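Local coordinates for protein 30kLP (Treponema pallidum, PDB 3K8G) that alters membrane permeability at acidic pH, might be involved in ligand transport, and encloses a large hydrophobic cavity that opens when amphipathic helices move, at residues A19-F25 / V57-A63; P146-E152 / M189-L193. All blocks are in the same frame, centred on the assembly; numbering follows the deposited sequence.

Contact 1. Residues A19-F25 / V57-A63; sequences ADVYLYF and VYGAFFA
F25 and V57, L23 and G59, and V21 and F61 are the hydrogen-bonded pairs of two neighbouring antiparallel strands, with Y22 opposite A60 and Y24 opposite Y58 as the non-hydrogen-bonded pairs. F25 and V57 exchange both bonds, F25 N reaching V57 O at 2.9 Å, and L23 and G59 do the same, G59 N lying 2.8 Å from L23 O. At the third pair the regular pattern gives way. F61 O receives D20 N at 2.9 Å and, weakly, V21 N, while V21 O takes F61 N; two consecutive residues facing one is a classic beta bulge. One side-chain bond extends the pairing past the bulge: A63 N points almost straight (174°) at D20 OD2, 2.8 Å away, meeting the carboxylate from above its plane.

Side-chain packing divides between the two faces. On the face of A60 and Y58, the methyl of A19 rests over the F62 ring, CB lying 3.9 Å from its centroid in a CH-pi contact, and also touches A60 CB at 3.6 Å. Y24 swings its CG anti to the backbone N (chi1 167°), which brings its ring alongside that of Y58; the planes make 49°, and Y24 CD1 comes within 3.5 Å of Y58 CE1. On the other face, L23 CD1 lies over the backbone of G59, 3.6 Å from G59 O, and V21 and F61 meet through their CB atoms.

These two central strands of the half-barrel are flanked by strand 162-166 beside 21-25 and strand 67-74 beside 57-62. Helix 147-153 covers the tyrosine face: F149 packs on Y22 and Y24, and Y58 OH bonds to C153 O, whereas Y22 OH bonds to G16 O.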
loop_
_atom_site.group_PDB
_atom_site.type_symbol
_atom_site.label_atom_id
_atom_site.label_comp_id
_atom_site.label_asym_id
_atom_site.label_seq_id
_atom_site.Cartn_x
_atom_site.Cartn_y
_atom_site.Cartn_z
ATOM N N ALA A 19 -6.759 9.390 -2.316
ATOM C CA ALA A 19 -6.622 8.010 -2.764
ATOM C C ALA A 19 -7.809 7.151 -2.199
ATOM O O ALA A 19 -8.369 7.459 -1.140
ATOM C CB ALA A 19 -5.232 7.408 -2.286
ATOM N N ASP A 20 -8.132 6.063 -2.866
ATOM C CA ASP A 20 -9.107 5.105 -2.326
ATOM C C ASP A 20 -8.522 4.173 -1.265
ATOM O O ASP A 20 -9.258 3.702 -0.375
ATOM C CB ASP A 20 -9.654 4.307 -3.475
ATOM C CG ASP A 20 -10.359 5.193 -4.464
ATOM O OD1 ASP A 20 -11.519 5.472 -4.197
ATOM O OD2 ASP A 20 -9.749 5.679 -5.444
ATOM N N VAL A 21 -7.218 3.859 -1.387
ATOM C CA VAL A 21 -6.512 2.983 -0.402
ATOM C C VAL A 21 -5.136 3.569 -0.113
ATOM O O VAL A 21 -4.461 3.991 -1.056
ATOM C CB VAL A 21 -6.292 1.531 -0.926
ATOM C CG1 VAL A 21 -5.550 0.662 0.107
ATOM C CG2 VAL A 21 -7.636 0.876 -1.329
ATOM N N TYR A 22 -4.760 3.655 1.178
ATOM C CA TYR A 22 -3.406 4.026 1.545
ATOM C C TYR A 22 -2.770 2.783 2.138
ATOM O O TYR A 22 -3.455 2.016 2.830
ATOM C CB TYR A 22 -3.382 5.183 2.574
ATOM C CG TYR A 22 -3.682 6.498 1.889
ATOM C CD1 TYR A 22 -2.670 7.209 1.205
ATOM C CD2 TYR A 22 -4.989 7.008 1.894
ATOM C CE1 TYR A 22 -2.973 8.438 0.549
ATOM C CE2 TYR A 22 -5.299 8.241 1.202
ATOM C CZ TYR A 22 -4.288 8.921 0.564
ATOM O OH TYR A 22 -4.609 10.058 -0.128
ATOM N N LEU A 23 -1.467 2.604 1.877
ATOM C CA LEU A 23 -0.755 1.400 2.307
ATOM C C LEU A 23 0.592 1.771 2.904
ATOM O O LEU A 23 1.246 2.714 2.474
ATOM C CB LEU A 23 -0.504 0.448 1.119
ATOM C CG LEU A 23 -1.705 0.066 0.248
ATOM C CD1 LEU A 23 -1.904 1.136 -0.887
ATOM C CD2 LEU A 23 -1.478 -1.344 -0.371
ATOM N N TYR A 24 1.007 1.038 3.926
ATOM C CA TYR A 24 2.350 1.189 4.413
ATOM C C TYR A 24 2.920 -0.215 4.710
ATOM O O TYR A 24 2.309 -0.991 5.449
ATOM C CB TYR A 24 2.333 2.064 5.679
ATOM C CG TYR A 24 3.635 2.012 6.418
ATOM C CD1 TYR A 24 4.743 2.713 5.971
ATOM C CD2 TYR A 24 3.752 1.244 7.582
ATOM C CE1 TYR A 24 5.985 2.641 6.684
ATOM C CE2 TYR A 24 4.978 1.151 8.295
ATOM C CZ TYR A 24 6.065 1.866 7.849
ATOM O OH TYR A 24 7.239 1.769 8.572
ATOM N N PHE A 25 4.085 -0.524 4.130
ATOM C CA PHE A 25 4.751 -1.819 4.355
ATOM C C PHE A 25 6.184 -1.583 4.862
ATOM O O PHE A 25 7.020 -1.145 4.084
ATOM C CB PHE A 25 4.938 -2.559 3.030
ATOM C CG PHE A 25 3.657 -2.942 2.317
ATOM C CD1 PHE A 25 3.161 -4.239 2.401
ATOM C CD2 PHE A 25 3.014 -2.039 1.483
ATOM C CE1 PHE A 25 2.005 -4.619 1.726
ATOM C CE2 PHE A 25 1.852 -2.409 0.803
ATOM C CZ PHE A 25 1.348 -3.688 0.924
ATOM N N VAL A 57 7.903 1.150 2.390
ATOM C CA VAL A 57 7.169 1.553 1.196
ATOM C C VAL A 57 5.824 2.208 1.640
ATOM O O VAL A 57 5.081 1.626 2.426
ATOM C CB VAL A 57 6.871 0.328 0.282
ATOM C CG1 VAL A 57 5.953 0.720 -0.907
ATOM C CG2 VAL A 57 8.186 -0.288 -0.295
ATOM N N TYR A 58 5.527 3.385 1.097
ATOM C CA TYR A 58 4.266 4.103 1.331
ATOM C C TYR A 58 3.519 4.076 0.011
ATOM O O TYR A 58 4.123 4.314 -1.043
ATOM C CB TYR A 58 4.571 5.555 1.707
ATOM C CG TYR A 58 5.441 5.683 2.916
ATOM C CD1 TYR A 58 4.878 5.939 4.167
ATOM C CD2 TYR A 58 6.828 5.527 2.826
ATOM C CE1 TYR A 58 5.672 6.059 5.306
ATOM C CE2 TYR A 58 7.637 5.630 3.973
ATOM C CZ TYR A 58 7.043 5.894 5.205
ATOM O OH TYR A 58 7.822 6.011 6.344
ATOM N N GLY A 59 2.225 3.751 0.027
ATOM C CA GLY A 59 1.533 3.623 -1.232
ATOM C C GLY A 59 0.152 4.267 -1.185
ATOM O O GLY A 59 -0.460 4.363 -0.138
ATOM N N ALA A 60 -0.339 4.639 -2.357
ATOM C CA ALA A 60 -1.700 5.146 -2.514
ATOM C C ALA A 60 -2.251 4.531 -3.826
ATOM O O ALA A 60 -1.565 4.550 -4.865
ATOM C CB ALA A 60 -1.693 6.648 -2.591
ATOM N N PHE A 61 -3.443 3.946 -3.748
ATOM C CA PHE A 61 -4.142 3.454 -4.958
ATOM C C PHE A 61 -5.321 4.373 -5.312
ATOM O O PHE A 61 -6.147 4.694 -4.436
ATOM C CB PHE A 61 -4.692 2.045 -4.713
ATOM C CG PHE A 61 -5.616 1.590 -5.819
ATOM C CD1 PHE A 61 -5.111 1.327 -7.075
ATOM C CD2 PHE A 61 -6.975 1.485 -5.599
ATOM C CE1 PHE A 61 -5.974 0.919 -8.123
ATOM C CE2 PHE A 61 -7.830 1.097 -6.629
ATOM C CZ PHE A 61 -7.307 0.823 -7.892
ATOM N N PHE A 62 -5.401 4.779 -6.579
ATOM C CA PHE A 62 -6.485 5.644 -7.076
ATOM C C PHE A 62 -7.350 4.892 -8.078
ATOM O O PHE A 62 -6.886 4.561 -9.162
ATOM C CB PHE A 62 -5.894 6.907 -7.737
ATOM C CG PHE A 62 -5.088 7.758 -6.795
ATOM C CD1 PHE A 62 -5.667 8.889 -6.215
ATOM C CD2 PHE A 62 -3.772 7.439 -6.492
ATOM C CE1 PHE A 62 -4.946 9.701 -5.343
ATOM C CE2 PHE A 62 -3.046 8.232 -5.590
ATOM C CZ PHE A 62 -3.655 9.372 -5.037
ATOM N N ALA A 63 -8.601 4.607 -7.716
ATOM C CA ALA A 63 -9.445 3.758 -8.532
ATOM C C ALA A 63 -9.794 4.394 -9.885
ATOM O O ALA A 63 -9.836 3.701 -10.908
ATOM C CB ALA A 63 -10.747 3.426 -7.795
#

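Contact 2. Residues P146-E152 / M189-L193; sequences PPRFEKE and MELYL
E190 OE1, packed beside the P146 ring, is gripped by two donors. Y192 OH, two residues along the same strand, gives it a short bond of 2.5 Å on the anti side of the carboxylate. A water donates the second bond, at 2.6 Å from E190 OE1. The same water accepts a hydrogen bond from R148 N, 3.0 Å away, so it joins the strand to an amide in the first turn of the helix. P146 holds the N-cap position there, and the nearby helix start would probably help to stabilise the carboxylate's negative charge. The P146 ring and the E190 side chain run antiparallel alongside one another, P146 CG touching E190 CG at 3.6 Å.

R148 carries most of the remaining contact. Its CG is anti to the backbone N (chi1 179°) and the chain stays extended, which lays it along the Y192 ring from the hydroxyl end to the CB end. R148 CD sits over the ring centre, 3.6 Å from the centroid, as a CH-pi contact. Further along, the guanidinium is stacked nearly parallel to the ring (planes 12° apart) but displaced to its CB end, with Y192 CB over the guanidinium face; the cation-pi interaction is therefore off-centre. A salt bridge steadies this pose: R148 NE meets E152 OE1 at 3.1 Å within the guanidinium plane. E152 OE2 is in turn held by S159 OG, a second-shell bond that helps fix the carboxylate. Y192 OH also approaches F149 N, at 3.3 Å.

The helix, probably amphipathic, thus lies over strand 189-193 at 38° to it, the axes 9.4 Å apart. Strand 162-166 pairs with this strand and supports P146, F149 and Y192 through Y165 and A163, while L191 and M189 pack on helix 169-176.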
loop_
_atom_site.group_PDB
_atom_site.type_symbol
_atom_site.label_atom_id
_atom_site.label_comp_id
_atom_site.label_asym_id
_atom_site.label_seq_id
_atom_site.Cartn_x
_atom_site.Cartn_y
_atom_site.Cartn_z
ATOM N N PRO A 146 -5.791 7.700 9.740
ATOM C CA PRO A 146 -6.156 7.454 11.141
ATOM C C PRO A 146 -4.916 7.359 12.044
ATOM O O PRO A 146 -3.827 7.147 11.551
ATOM C CB PRO A 146 -6.904 6.120 11.115
ATOM C CG PRO A 146 -6.588 5.478 9.837
ATOM C CD PRO A 146 -6.142 6.570 8.841
ATOM N N PRO A 147 -5.093 7.542 13.366
ATOM C CA PRO A 147 -3.928 7.632 14.240
ATOM C C PRO A 147 -2.965 6.449 14.229
ATOM O O PRO A 147 -1.763 6.672 14.255
ATOM C CB PRO A 147 -4.531 7.824 15.630
ATOM C CG PRO A 147 -5.896 8.357 15.382
ATOM C CD PRO A 147 -6.359 7.740 14.097
ATOM N N ARG A 148 -3.452 5.203 14.215
ATOM C CA ARG A 148 -2.502 4.067 14.229
ATOM C C ARG A 148 -1.762 3.944 12.894
ATOM O O ARG A 148 -0.598 3.558 12.836
ATOM C CB ARG A 148 -3.212 2.729 14.579
ATOM C CG ARG A 148 -2.256 1.563 14.571
ATOM C CD ARG A 148 -2.885 0.266 15.083
ATOM N NE ARG A 148 -1.872 -0.771 15.098
ATOM C CZ ARG A 148 -2.136 -2.037 15.408
ATOM N NH1 ARG A 148 -3.376 -2.394 15.719
ATOM N NH2 ARG A 148 -1.169 -2.929 15.379
ATOM N N PHE A 149 -2.448 4.267 11.811
ATOM C CA PHE A 149 -1.767 4.267 10.508
ATOM C C PHE A 149 -0.594 5.291 10.539
ATOM O O PHE A 149 0.567 4.973 10.172
ATOM C CB PHE A 149 -2.777 4.592 9.400
ATOM C CG PHE A 149 -2.194 4.467 8.002
ATOM C CD1 PHE A 149 -2.506 3.354 7.219
ATOM C CD2 PHE A 149 -1.339 5.458 7.501
ATOM C CE1 PHE A 149 -1.986 3.232 5.909
ATOM C CE2 PHE A 149 -0.780 5.347 6.216
ATOM C CZ PHE A 149 -1.107 4.226 5.412
ATOM N N GLU A 150 -0.889 6.504 10.988
ATOM C CA GLU A 150 0.164 7.548 11.178
ATOM C C GLU A 150 1.317 7.040 12.056
ATOM O O GLU A 150 2.495 7.221 11.712
ATOM C CB GLU A 150 -0.404 8.814 11.843
ATOM C CG GLU A 150 -1.399 9.591 10.981
ATOM C CD GLU A 150 -0.771 10.390 9.794
ATOM O OE1 GLU A 150 -1.535 11.135 9.153
ATOM O OE2 GLU A 150 0.450 10.322 9.525
ATOM N N LYS A 151 0.960 6.407 13.181
ATOM C CA LYS A 151 1.968 5.803 14.066
ATOM C C LYS A 151 2.846 4.749 13.359
ATOM O O LYS A 151 4.095 4.816 13.426
ATOM C CB LYS A 151 1.327 5.213 15.341
ATOM C CG LYS A 151 2.365 4.687 16.364
ATOM C CD LYS A 151 3.408 5.785 16.691
ATOM C CE LYS A 151 4.249 5.492 17.955
ATOM N NZ LYS A 151 5.359 6.497 18.136
ATOM N N GLU A 152 2.207 3.798 12.674
ATOM C CA GLU A 152 2.966 2.763 11.946
ATOM C C GLU A 152 3.941 3.401 10.945
ATOM O O GLU A 152 5.114 2.995 10.856
ATOM C CB GLU A 152 2.048 1.756 11.234
ATOM C CG GLU A 152 1.046 0.964 12.148
ATOM C CD GLU A 152 1.717 0.109 13.234
ATOM O OE1 GLU A 152 1.010 -0.236 14.182
ATOM O OE2 GLU A 152 2.922 -0.215 13.154
ATOM N N MET A 189 -12.355 1.349 6.471
ATOM C CA MET A 189 -11.774 0.258 7.199
ATOM C C MET A 189 -10.319 0.596 7.495
ATOM O O MET A 189 -9.598 1.038 6.598
ATOM C CB MET A 189 -11.830 -1.059 6.395
ATOM C CG MET A 189 -10.996 -2.221 7.024
ATOM S SD MET A 189 -10.832 -3.745 6.005
ATOM C CE MET A 189 -12.529 -4.207 5.911
ATOM N N GLU A 190 -9.887 0.354 8.735
ATOM C CA GLU A 190 -8.443 0.371 9.070
ATOM C C GLU A 190 -8.040 -1.102 9.219
ATOM O O GLU A 190 -8.761 -1.865 9.852
ATOM C CB GLU A 190 -8.243 1.013 10.441
ATOM C CG GLU A 190 -8.535 2.481 10.534
ATOM C CD GLU A 190 -8.332 2.974 11.973
ATOM O OE1 GLU A 190 -7.253 2.769 12.528
ATOM O OE2 GLU A 190 -9.255 3.586 12.528
ATOM N N LEU A 191 -6.882 -1.483 8.698
ATOM C CA LEU A 191 -6.448 -2.875 8.746
ATOM C C LEU A 191 -4.976 -2.936 9.056
ATOM O O LEU A 191 -4.173 -2.302 8.349
ATOM C CB LEU A 191 -6.720 -3.544 7.380
ATOM C CG LEU A 191 -6.228 -4.961 7.125
ATOM C CD1 LEU A 191 -6.935 -5.930 8.103
ATOM C CD2 LEU A 191 -6.483 -5.335 5.665
ATOM N N TYR A 192 -4.607 -3.730 10.073
ATOM C CA TYR A 192 -3.198 -3.824 10.544
ATOM C C TYR A 192 -2.830 -5.300 10.616
ATOM O O TYR A 192 -3.559 -6.069 11.266
ATOM C CB TYR A 192 -3.038 -3.138 11.922
ATOM C CG TYR A 192 -3.555 -1.713 11.854
ATOM C CD1 TYR A 192 -2.773 -0.704 11.272
ATOM C CD2 TYR A 192 -4.830 -1.382 12.326
ATOM C CE1 TYR A 192 -3.270 0.631 11.167
ATOM C CE2 TYR A 192 -5.325 -0.044 12.216
ATOM C CZ TYR A 192 -4.522 0.928 11.628
ATOM O OH TYR A 192 -4.997 2.242 11.505
ATOM N N LEU A 193 -1.763 -5.687 9.904
ATOM C CA LEU A 193 -1.392 -7.107 9.736
ATOM C C LEU A 193 0.039 -7.351 10.154
ATOM O O LEU A 193 0.898 -6.475 9.997
ATOM C CB LEU A 193 -1.586 -7.574 8.278
ATOM C CG LEU A 193 -2.874 -7.132 7.546
ATOM C CD1 LEU A 193 -2.645 -5.936 6.618
ATOM C CD2 LEU A 193 -3.542 -8.284 6.749
HETATM O O HOH W 1 -6.401 4.441 14.357
#

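Helix 147-153 connects the two contacts, whose centres are 12 Å apart. Strand 162-166 lies between strands 21-26 and 189-196, and the helix spans it: in contact 2 it meets 189-193, while it also packs on contact 1. There Y24 CE2 comes within 3.2 Å of E152 O, and F149 CE1 within 3.6 Å of Y22 O. The chain linking the strands of contact 1 carries amphipathic helices 31-38 and 44-52, which, with helix 245-254, move away from helices 169-177 and 215-225 when the cavity opens. Methylpentanediol, probably from the crystallisation liquor, is bound near each contact: its nearest atom is about 4 Å from the V57 side chain, and near contact 2 it is hydrogen-bonded to R148 NH2.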